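Local coordinates for protein epsin-2 (Saccharomyces cerevisiae, PDB 6ENR) that binds, through the ENTH domain described here, membranes enriched in phosphatidylinositol 4,5- and 3,5-bisphosphate, and is required for endocytosis and for localization of actin, at residues 38-41 / 42-45; 52-55 / 56-59; 128-131 / 132-136; 139-142 / 143-147. One frame throughout, in Å; residues are numbered along the deposited sequence.

Contact 1: 38-41 / 42-45; sequences TLDD and LAQR
Four successive backbone bonds of the i to i+4 kind, from Leu42 N to Thr38 O through Arg45 N to Asp41 O, join 38-41 to 42-45 as consecutive turns of helix 36-45, one of the helices of the all-helical ENTH domain. Side chains four residues apart pair on the same spacing. Asp41 and Arg45 form a salt bridge in which the guanidinium comes side-on and puts one nitrogen on each carboxylate oxygen. Arg45 NE lies 3.0 Å from Asp41 OD1 in an almost straight bond (174°), and Arg45 NH2 lies 3.1 Å from Asp41 OD2. The two flat groups are steeply turned against each other: OD1 lies in the guanidinium plane, but NE stands above the carboxylate plane. Asp41 carries its carboxylate anti to the backbone N (chi1 -165°), which swings it along the helix to Arg45, whose chain is extended from CG to NE. Arg45 NH1 donates to Thr19 OG1 and Ser17 O, tying helix 36-45 to the N-terminal part of the chain. With Arg45 replaced by an alanine, the Asp41 carboxylate is likely to lose its positive mate, and the link to Thr19 and Ser17 would go with it. Buried Leu42 lies alongside Thr38, its CD1 4.0 Å from Thr38 CG2, while Leu39 and Ala43 pack on helix 70-86. Gln44 bends at chi2 to bring its amide to Asp40, which also accepts a bond at OD1 from Tyr82 OH. Amide and carboxylate are turned 40° apart, and Gln44 NE2 meets Asp40 OD2 at 3.3 Å from above the carboxylate plane.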
loop_
_atom_site.group_PDB
_atom_site.type_symbol
_atom_site.label_atom_id
_atom_site.label_comp_id
_atom_site.label_asym_id
_atom_site.label_seq_id
_atom_site.Cartn_x
_atom_site.Cartn_y
_atom_site.Cartn_z
ATOM N N THR A 38 -2.361 5.018 12.323
ATOM C CA THR A 38 -1.416 3.971 11.888
ATOM C C THR A 38 -0.694 4.376 10.605
ATOM O O THR A 38 0.506 4.166 10.507
ATOM C CB THR A 38 -2.208 2.654 11.642
ATOM O OG1 THR A 38 -2.682 2.181 12.909
ATOM C CG2 THR A 38 -1.372 1.588 10.965
ATOM N N LEU A 39 -1.448 4.888 9.634
ATOM C CA LEU A 39 -0.862 5.343 8.326
ATOM C C LEU A 39 0.130 6.466 8.568
ATOM O O LEU A 39 1.285 6.415 8.104
ATOM C CB LEU A 39 -1.944 5.810 7.394
ATOM C CG LEU A 39 -2.894 4.662 6.911
ATOM C CD1 LEU A 39 -4.049 5.267 6.199
ATOM C CD2 LEU A 39 -2.250 3.701 5.924
ATOM N N ASP A 40 -0.254 7.441 9.389
ATOM C CA ASP A 40 0.701 8.519 9.665
ATOM C C ASP A 40 1.954 8.096 10.462
ATOM O O ASP A 40 3.037 8.577 10.155
ATOM C CB ASP A 40 0.038 9.742 10.265
ATOM C CG ASP A 40 0.812 11.003 9.852
ATOM O OD1 ASP A 40 0.844 11.393 8.594
ATOM O OD2 ASP A 40 1.484 11.489 10.722
ATOM N N ASP A 41 1.856 7.078 11.329
ATOM C CA ASP A 41 3.028 6.607 12.031
ATOM C C ASP A 41 3.956 5.882 11.024
ATOM O O ASP A 41 5.147 6.135 10.956
ATOM C CB ASP A 41 2.529 5.693 13.135
ATOM C CG ASP A 41 3.566 5.389 14.195
ATOM O OD1 ASP A 41 4.704 5.935 14.242
ATOM O OD2 ASP A 41 3.191 4.575 15.042
ATOM N N LEU A 42 3.393 5.020 10.197
ATOM C CA LEU A 42 4.133 4.412 9.067
ATOM C C LEU A 42 4.833 5.421 8.241
ATOM O O LEU A 42 6.037 5.295 7.977
ATOM C CB LEU A 42 3.283 3.513 8.208
ATOM C CG LEU A 42 2.841 2.247 8.996
ATOM C CD1 LEU A 42 1.650 1.668 8.295
ATOM C CD2 LEU A 42 3.916 1.159 9.056
ATOM N N ALA A 43 4.107 6.463 7.876
ATOM C CA ALA A 43 4.685 7.473 7.065
ATOM C C ALA A 43 5.831 8.121 7.730
ATOM O O ALA A 43 6.916 8.236 7.117
ATOM C CB ALA A 43 3.636 8.512 6.634
ATOM N N GLN A 44 5.685 8.457 9.016
ATOM C CA GLN A 44 6.813 9.025 9.724
ATOM C C GLN A 44 8.041 8.120 9.812
ATOM O O GLN A 44 9.209 8.541 9.656
ATOM C CB GLN A 44 6.427 9.429 11.105
ATOM C CG GLN A 44 5.487 10.628 11.166
ATOM C CD GLN A 44 5.601 11.693 10.058
ATOM O OE1 GLN A 44 6.668 12.348 9.837
ATOM N NE2 GLN A 44 4.460 11.924 9.378
ATOM N N ARG A 45 7.764 6.876 10.056
ATOM C CA ARG A 45 8.831 5.883 10.191
ATOM C C ARG A 45 9.548 5.582 8.898
ATOM O O ARG A 45 10.734 5.157 8.893
ATOM C CB ARG A 45 8.262 4.628 10.798
ATOM C CG ARG A 45 7.762 4.830 12.214
ATOM C CD ARG A 45 7.409 3.515 12.813
ATOM N NE ARG A 45 6.509 3.562 13.949
ATOM C CZ ARG A 45 6.479 2.645 14.943
ATOM N NH1 ARG A 45 7.301 1.604 14.968
ATOM N NH2 ARG A 45 5.566 2.783 15.912
#

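Contact 2: 52-55 / 56-59; sequences FFEI and MDML
Phe52 and Met56 make the aromatic part of this one-turn contact. Met56 CG sits over one face of the Phe52 ring, 3.5 Å from its centroid and 16° off the normal, a CH-pi contact. The sulfur follows obliquely: Met56 SD is 4.6 Å from the same centroid, a Met-aromatic contact. Met56 CG, anti to the carbonyl carbon (chi1 -58°), is set over the ring; the bend at chi2 takes SD toward the rim. Replacing Phe52 with an alanine would probably deprive Met56 CG of the ring face beneath it and SD of its oblique aromatic contact, and open a gap toward Trp94. Among the aliphatic groups, Ile55 and Leu59 run alongside each other, with Ile55 CG2 3.8 Å from Leu59 CD1. These residues belong to helix 49-63 of the all-helical ENTH domain, where Phe52 and Met56 face helix 89-97, Leu59 faces helix 70-86 and Ile55 turns to helix 19-26. The backbone bonds are regular i to i+4 links, three at 2.9 Å, among them Met56 N to Phe52 O, with Met58 N to Glu54 O longer at 3.2 Å. Of the charged groups, Glu54 OE2 and Asp57 OD2 stand 4.4 Å apart, a like-charge approach probably eased by the long, weak ion pair of Asp57 OD2 with Lys61.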
loop_
_atom_site.group_PDB
_atom_site.type_symbol
_atom_site.label_atom_id
_atom_site.label_comp_id
_atom_site.label_asym_id
_atom_site.label_seq_id
_atom_site.Cartn_x
_atom_site.Cartn_y
_atom_site.Cartn_z
ATOM N N PHE A 52 12.003 1.709 7.104
ATOM C CA PHE A 52 11.626 1.596 5.661
ATOM C C PHE A 52 11.799 0.180 5.170
ATOM O O PHE A 52 10.906 -0.419 4.531
ATOM C CB PHE A 52 12.430 2.567 4.829
ATOM C CG PHE A 52 12.159 2.459 3.330
ATOM C CD1 PHE A 52 11.154 3.219 2.719
ATOM C CD2 PHE A 52 12.935 1.662 2.496
ATOM C CE1 PHE A 52 10.875 3.125 1.354
ATOM C CE2 PHE A 52 12.661 1.591 1.112
ATOM C CZ PHE A 52 11.625 2.307 0.555
ATOM N N PHE A 53 12.954 -0.413 5.446
ATOM C CA PHE A 53 13.188 -1.789 5.049
ATOM C C PHE A 53 12.109 -2.734 5.564
ATOM O O PHE A 53 11.597 -3.655 4.851
ATOM C CB PHE A 53 14.559 -2.287 5.555
ATOM C CG PHE A 53 14.767 -3.777 5.340
ATOM C CD1 PHE A 53 15.193 -4.248 4.119
ATOM C CD2 PHE A 53 14.366 -4.689 6.317
ATOM C CE1 PHE A 53 15.410 -5.621 3.935
ATOM C CE2 PHE A 53 14.511 -6.071 6.119
ATOM C CZ PHE A 53 15.012 -6.525 4.921
ATOM N N GLU A 54 11.780 -2.568 6.821
ATOM C CA GLU A 54 10.784 -3.412 7.424
ATOM C C GLU A 54 9.386 -3.221 6.850
ATOM O O GLU A 54 8.676 -4.211 6.537
ATOM C CB GLU A 54 10.734 -3.306 8.967
ATOM C CG GLU A 54 9.675 -4.274 9.496
ATOM C CD GLU A 54 9.903 -5.714 8.999
ATOM O OE1 GLU A 54 11.099 -6.118 9.116
ATOM O OE2 GLU A 54 8.936 -6.397 8.446
ATOM N N ILE A 55 9.024 -1.970 6.665
ATOM C CA ILE A 55 7.708 -1.653 6.174
ATOM C C ILE A 55 7.519 -2.236 4.770
ATOM O O ILE A 55 6.520 -2.940 4.513
ATOM C CB ILE A 55 7.476 -0.129 6.167
ATOM C CG1 ILE A 55 7.408 0.373 7.633
ATOM C CG2 ILE A 55 6.165 0.190 5.497
ATOM C CD1 ILE A 55 7.547 1.847 7.756
ATOM N N MET A 56 8.461 -1.930 3.893
ATOM C CA MET A 56 8.395 -2.331 2.462
ATOM C C MET A 56 8.547 -3.817 2.310
ATOM O O MET A 56 7.950 -4.408 1.419
ATOM C CB MET A 56 9.413 -1.527 1.653
ATOM C CG MET A 56 9.315 0.005 1.666
ATOM S SD MET A 56 7.610 0.732 1.632
ATOM C CE MET A 56 7.217 0.540 -0.085
ATOM N N ASP A 57 9.304 -4.474 3.210
ATOM C CA ASP A 57 9.411 -5.938 3.195
ATOM C C ASP A 57 8.035 -6.583 3.373
ATOM O O ASP A 57 7.647 -7.542 2.617
ATOM C CB ASP A 57 10.352 -6.434 4.260
ATOM C CG ASP A 57 10.769 -7.892 4.063
ATOM O OD1 ASP A 57 11.245 -8.287 2.975
ATOM O OD2 ASP A 57 10.664 -8.601 5.021
ATOM N N MET A 58 7.313 -6.113 4.378
ATOM C CA MET A 58 5.992 -6.626 4.653
ATOM C C MET A 58 4.997 -6.267 3.589
ATOM O O MET A 58 4.110 -7.097 3.224
ATOM C CB MET A 58 5.456 -6.112 5.999
ATOM C CG MET A 58 4.069 -6.656 6.369
ATOM S SD MET A 58 3.922 -8.464 6.291
ATOM C CE MET A 58 5.152 -8.812 7.560
ATOM N N LEU A 59 5.066 -5.032 3.114
ATOM C CA LEU A 59 4.172 -4.645 2.028
ATOM C C LEU A 59 4.418 -5.436 0.739
ATOM O O LEU A 59 3.475 -5.841 0.040
ATOM C CB LEU A 59 4.215 -3.164 1.784
ATOM C CG LEU A 59 3.781 -2.227 2.890
ATOM C CD1 LEU A 59 4.004 -0.771 2.516
ATOM C CD2 LEU A 59 2.301 -2.478 3.205
#

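Contact 3: 128-131 / 132-136; sequences ELVS and LLNDE
Leu129 and Leu133 form the close-packed side of this turn of helix 120-134. Their side chains cross at an angle, with Leu129 CG 3.9 Å from Leu133 CD1. Leu129 sends CG anti to its own N (chi1 178°), whereas Leu133 turns CG beside N (chi1 -73°); this pair of torsions brings Leu129 CG up to Leu133 CD1. Leu133 CG also rests 3.2 Å from Leu129 O, beside the backbone bond from Leu133 N to that oxygen. The same apolar side includes Leu132, and the leucines are covered by helix 70-86, helix 89-97 and helix 136-144. Val130 is buried too, against helix 99-105.

The looser, more polar side is that of Asn134, Ser131 and Asp135. Exposed Asn134 lies alongside Val130, its ND2 3.7 Å from Val130 CG1, in van der Waals contact. Backbone bonding weakens toward the end. Asn134 N still reaches Val130 O at 3.0 Å. The link from Asp135 N to Ser131 O is weak, 3.1 Å long and bent to 130°. Asp135 leaves helical phi/psi, and its carboxylate caps a backbone N of the following helix while OD2 makes a salt bridge to Arg138. Ser131 OG makes a weak bond to the same arginine. With the chain ending helix 120-134 and starting helix 136-144 around Asp135, the geometry is that of an N-cap at a helix-to-helix junction in the ENTH domain.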
loop_
_atom_site.group_PDB
_atom_site.type_symbol
_atom_site.label_atom_id
_atom_site.label_comp_id
_atom_site.label_asym_id
_atom_site.label_seq_id
_atom_site.Cartn_x
_atom_site.Cartn_y
_atom_site.Cartn_z
ATOM N N GLU A 128 -5.702 3.705 -9.833
ATOM C CA GLU A 128 -5.420 5.045 -9.399
ATOM C C GLU A 128 -3.991 5.283 -9.033
ATOM O O GLU A 128 -3.474 6.331 -9.392
ATOM C CB GLU A 128 -6.289 5.452 -8.203
ATOM C CG GLU A 128 -7.731 5.675 -8.675
ATOM C CD GLU A 128 -8.688 5.844 -7.532
ATOM O OE1 GLU A 128 -8.217 5.909 -6.376
ATOM O OE2 GLU A 128 -9.917 5.880 -7.785
ATOM N N LEU A 129 -3.361 4.326 -8.345
ATOM C CA LEU A 129 -1.967 4.496 -7.942
ATOM C C LEU A 129 -1.010 4.400 -9.119
ATOM O O LEU A 129 -0.038 5.143 -9.182
ATOM C CB LEU A 129 -1.615 3.524 -6.801
ATOM C CG LEU A 129 -0.188 3.512 -6.256
ATOM C CD1 LEU A 129 0.171 4.796 -5.559
ATOM C CD2 LEU A 129 -0.028 2.323 -5.337
ATOM N N VAL A 130 -1.291 3.497 -10.055
ATOM C CA VAL A 130 -0.480 3.459 -11.293
ATOM C C VAL A 130 -0.590 4.806 -12.007
ATOM O O VAL A 130 0.433 5.411 -12.404
ATOM C CB VAL A 130 -0.834 2.289 -12.227
ATOM C CG1 VAL A 130 0.065 2.315 -13.487
ATOM C CG2 VAL A 130 -0.606 0.993 -11.519
ATOM N N SER A 131 -1.814 5.316 -12.112
ATOM C CA SER A 131 -2.029 6.585 -12.733
ATOM C C SER A 131 -1.224 7.744 -12.107
ATOM O O SER A 131 -0.615 8.554 -12.830
ATOM C CB SER A 131 -3.515 6.907 -12.790
ATOM O OG SER A 131 -3.692 8.294 -12.964
ATOM N N LEU A 132 -1.283 7.810 -10.777
ATOM C CA LEU A 132 -0.585 8.762 -9.940
ATOM C C LEU A 132 0.923 8.639 -10.166
ATOM O O LEU A 132 1.626 9.632 -10.392
ATOM C CB LEU A 132 -0.952 8.512 -8.445
ATOM C CG LEU A 132 -0.211 9.507 -7.518
ATOM C CD1 LEU A 132 -0.539 10.980 -7.773
ATOM C CD2 LEU A 132 -0.519 9.229 -6.069
ATOM N N LEU A 133 1.418 7.408 -10.118
ATOM C CA LEU A 133 2.839 7.198 -10.238
ATOM C C LEU A 133 3.366 7.695 -11.581
ATOM O O LEU A 133 4.458 8.292 -11.642
ATOM C CB LEU A 133 3.200 5.751 -9.989
ATOM C CG LEU A 133 3.077 5.416 -8.485
ATOM C CD1 LEU A 133 3.045 3.926 -8.322
ATOM C CD2 LEU A 133 4.221 5.991 -7.678
ATOM N N ASN A 134 2.597 7.429 -12.641
ATOM C CA ASN A 134 2.941 7.832 -13.987
ATOM C C ASN A 134 2.820 9.352 -14.225
ATOM O O ASN A 134 3.435 9.849 -15.139
ATOM C CB ASN A 134 2.089 7.077 -15.030
ATOM C CG ASN A 134 2.560 5.649 -15.291
ATOM O OD1 ASN A 134 3.690 5.327 -15.101
ATOM N ND2 ASN A 134 1.678 4.822 -15.761
ATOM N N ASP A 135 2.010 10.047 -13.422
ATOM C CA ASP A 135 1.840 11.510 -13.517
ATOM C C ASP A 135 2.732 12.139 -12.465
ATOM O O ASP A 135 2.310 12.616 -11.373
ATOM C CB ASP A 135 0.350 11.882 -13.347
ATOM C CG ASP A 135 0.074 13.385 -13.467
ATOM O OD1 ASP A 135 0.997 14.202 -13.525
ATOM O OD2 ASP A 135 -1.108 13.765 -13.434
ATOM N N GLU A 136 4.002 12.112 -12.778
ATOM C CA GLU A 136 4.999 12.661 -11.865
ATOM C C GLU A 136 4.746 14.145 -11.380
ATOM O O GLU A 136 5.034 14.441 -10.227
ATOM C CB GLU A 136 6.381 12.533 -12.457
ATOM C CG GLU A 136 6.897 11.105 -12.536
ATOM C CD GLU A 136 8.422 10.992 -12.646
ATOM O OE1 GLU A 136 9.182 11.908 -12.257
ATOM O OE2 GLU A 136 8.873 9.961 -13.110
#

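Contact 4: 139-142 / 143-147; sequences LREE and RSMNT
The flat guanidinium of Arg143 ends a chain whose aliphatic part runs alongside buried Leu139, with Leu139 CD1 3.8 Å from Arg143 CG. Over one face of that guanidinium lies Asn146 ND2, 4.1 Å above the plane, displaced toward the rim and hydrogen-bonded to Arg85 O. Arg143 NH1 donates to Val84 O and Gly87 O. The bend at chi3 (62°) turns the guanidinium away from Leu139. This is the C-terminal part of helix 136-144, the last helix of the modelled ENTH domain, packed through Leu139 on helices 89-97 and 120-134. Glu142 OE1 adds a salt bridge to Arg85. Backbone bonding changes along the segment. Arg143 N reaches Leu139 O at 2.9 Å, the regular i to i+4 link, but Met145 N goes to Glu142 O at 3.0 Å, only three residues back, approaching from well above the carbonyl plane. Ser144 N bonds to Arg140 O at 2.8 Å and more weakly to Glu141 O. Ser144 places OG between its backbone N and carbonyl carbon (chi1 87°), from where it donates to Glu141 O at 2.7 Å. On the exposed side the extended Met145 crosses Glu141, bringing Met145 CE to 3.7 Å from Glu141 CG.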
loop_
_atom_site.group_PDB
_atom_site.type_symbol
_atom_site.label_atom_id
_atom_site.label_comp_id
_atom_site.label_asym_id
_atom_site.label_seq_id
_atom_site.Cartn_x
_atom_site.Cartn_y
_atom_site.Cartn_z
ATOM N N LEU A 139 1.951 14.006 -8.715
ATOM C CA LEU A 139 2.509 13.373 -7.502
ATOM C C LEU A 139 3.368 14.389 -6.759
ATOM O O LEU A 139 3.377 14.421 -5.510
ATOM C CB LEU A 139 3.352 12.154 -7.856
ATOM C CG LEU A 139 3.954 11.423 -6.630
ATOM C CD1 LEU A 139 2.983 11.242 -5.493
ATOM C CD2 LEU A 139 4.486 10.046 -7.049
ATOM N N ARG A 140 4.165 15.161 -7.492
ATOM C CA ARG A 140 5.008 16.186 -6.870
ATOM C C ARG A 140 4.217 17.278 -6.153
ATOM O O ARG A 140 4.598 17.716 -5.056
ATOM C CB ARG A 140 5.903 16.743 -7.934
ATOM C CG ARG A 140 6.979 17.692 -7.531
ATOM C CD ARG A 140 7.917 17.638 -8.711
ATOM N NE ARG A 140 8.743 18.800 -8.884
ATOM C CZ ARG A 140 9.572 18.943 -9.909
ATOM N NH1 ARG A 140 9.680 17.982 -10.831
ATOM N NH2 ARG A 140 10.292 20.054 -9.997
ATOM N N GLU A 141 3.124 17.716 -6.783
ATOM C CA GLU A 141 2.204 18.654 -6.139
ATOM C C GLU A 141 1.677 18.126 -4.811
ATOM O O GLU A 141 1.646 18.897 -3.795
ATOM C CB GLU A 141 1.069 19.059 -7.105
ATOM C CG GLU A 141 -0.010 19.948 -6.505
ATOM C CD GLU A 141 0.225 21.432 -6.745
ATOM O OE1 GLU A 141 1.427 21.823 -6.730
ATOM O OE2 GLU A 141 -0.799 22.171 -6.949
ATOM N N GLU A 142 1.209 16.869 -4.799
ATOM C CA GLU A 142 0.687 16.279 -3.590
ATOM C C GLU A 142 1.737 16.151 -2.522
ATOM O O GLU A 142 1.507 16.540 -1.356
ATOM C CB GLU A 142 -0.036 14.969 -3.891
ATOM C CG GLU A 142 -1.312 15.300 -4.671
ATOM C CD GLU A 142 -2.273 14.156 -4.733
ATOM O OE1 GLU A 142 -2.461 13.522 -3.687
ATOM O OE2 GLU A 142 -2.825 13.894 -5.826
ATOM N N ARG A 143 2.900 15.640 -2.915
ATOM C CA ARG A 143 4.028 15.472 -2.012
ATOM C C ARG A 143 4.496 16.780 -1.490
ATOM O O ARG A 143 4.986 16.856 -0.330
ATOM C CB ARG A 143 5.177 14.722 -2.719
ATOM C CG ARG A 143 4.860 13.269 -2.833
ATOM C CD ARG A 143 6.062 12.409 -3.304
ATOM N NE ARG A 143 7.141 12.503 -2.341
ATOM C CZ ARG A 143 7.205 11.851 -1.158
ATOM N NH1 ARG A 143 6.251 11.000 -0.747
ATOM N NH2 ARG A 143 8.202 12.101 -0.386
ATOM N N SER A 144 4.284 17.865 -2.245
ATOM C CA SER A 144 4.700 19.217 -1.754
ATOM C C SER A 144 3.875 19.720 -0.564
ATOM O O SER A 144 4.339 20.538 0.228
ATOM C CB SER A 144 4.639 20.272 -2.893
ATOM O OG SER A 144 3.302 20.839 -2.970
ATOM N N MET A 145 2.653 19.212 -0.437
ATOM C CA MET A 145 1.788 19.520 0.690
ATOM C C MET A 145 2.034 18.725 1.963
ATOM O O MET A 145 1.445 19.056 2.995
ATOM C CB MET A 145 0.329 19.297 0.286
ATOM C CG MET A 145 -0.085 20.195 -0.854
ATOM S SD MET A 145 -1.663 19.649 -1.547
ATOM C CE MET A 145 -1.428 20.372 -3.142
ATOM N N ASN A 146 2.862 17.701 1.943
ATOM C CA ASN A 146 3.124 16.964 3.188
ATOM C C ASN A 146 3.965 17.812 4.134
ATOM O O ASN A 146 4.659 18.788 3.719
ATOM C CB ASN A 146 3.601 15.551 2.969
ATOM C CG ASN A 146 5.054 15.438 2.648
ATOM O OD1 ASN A 146 5.831 16.348 2.886
ATOM N ND2 ASN A 146 5.444 14.275 2.076
ATOM N N THR A 147 3.841 17.486 5.429
ATOM C CA THR A 147 4.406 18.317 6.471
ATOM C C THR A 147 5.914 18.331 6.375
ATOM O O THR A 147 6.567 17.401 5.855
ATOM C CB THR A 147 3.947 17.826 7.874
ATOM O OG1 THR A 147 4.222 18.835 8.861
ATOM C CG2 THR A 147 4.636 16.485 8.223
#

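Contacts 1, 2 and 3 are partly buried, whereas contact 4 lies at the surface, its centre 18 Å from the centre of the chain against 10 Å for contact 2. Contacts 1 and 2 occupy successive helices and touch through Ile55 CD1, which packs against Leu42 O and Arg45 CB. Contacts 3 and 4 are joined likewise across the Asp135 junction, with Leu132 and Leu133 packed on Leu139. The two pairs do not touch, but both reach helix 70-86. Chemistry follows position: contact 1 holds its salt bridge within itself, contact 2 relies on ring and sulfur packing, and in contacts 3 and 4 leucines pack while the charges reach outside partners, Arg138 and Arg85.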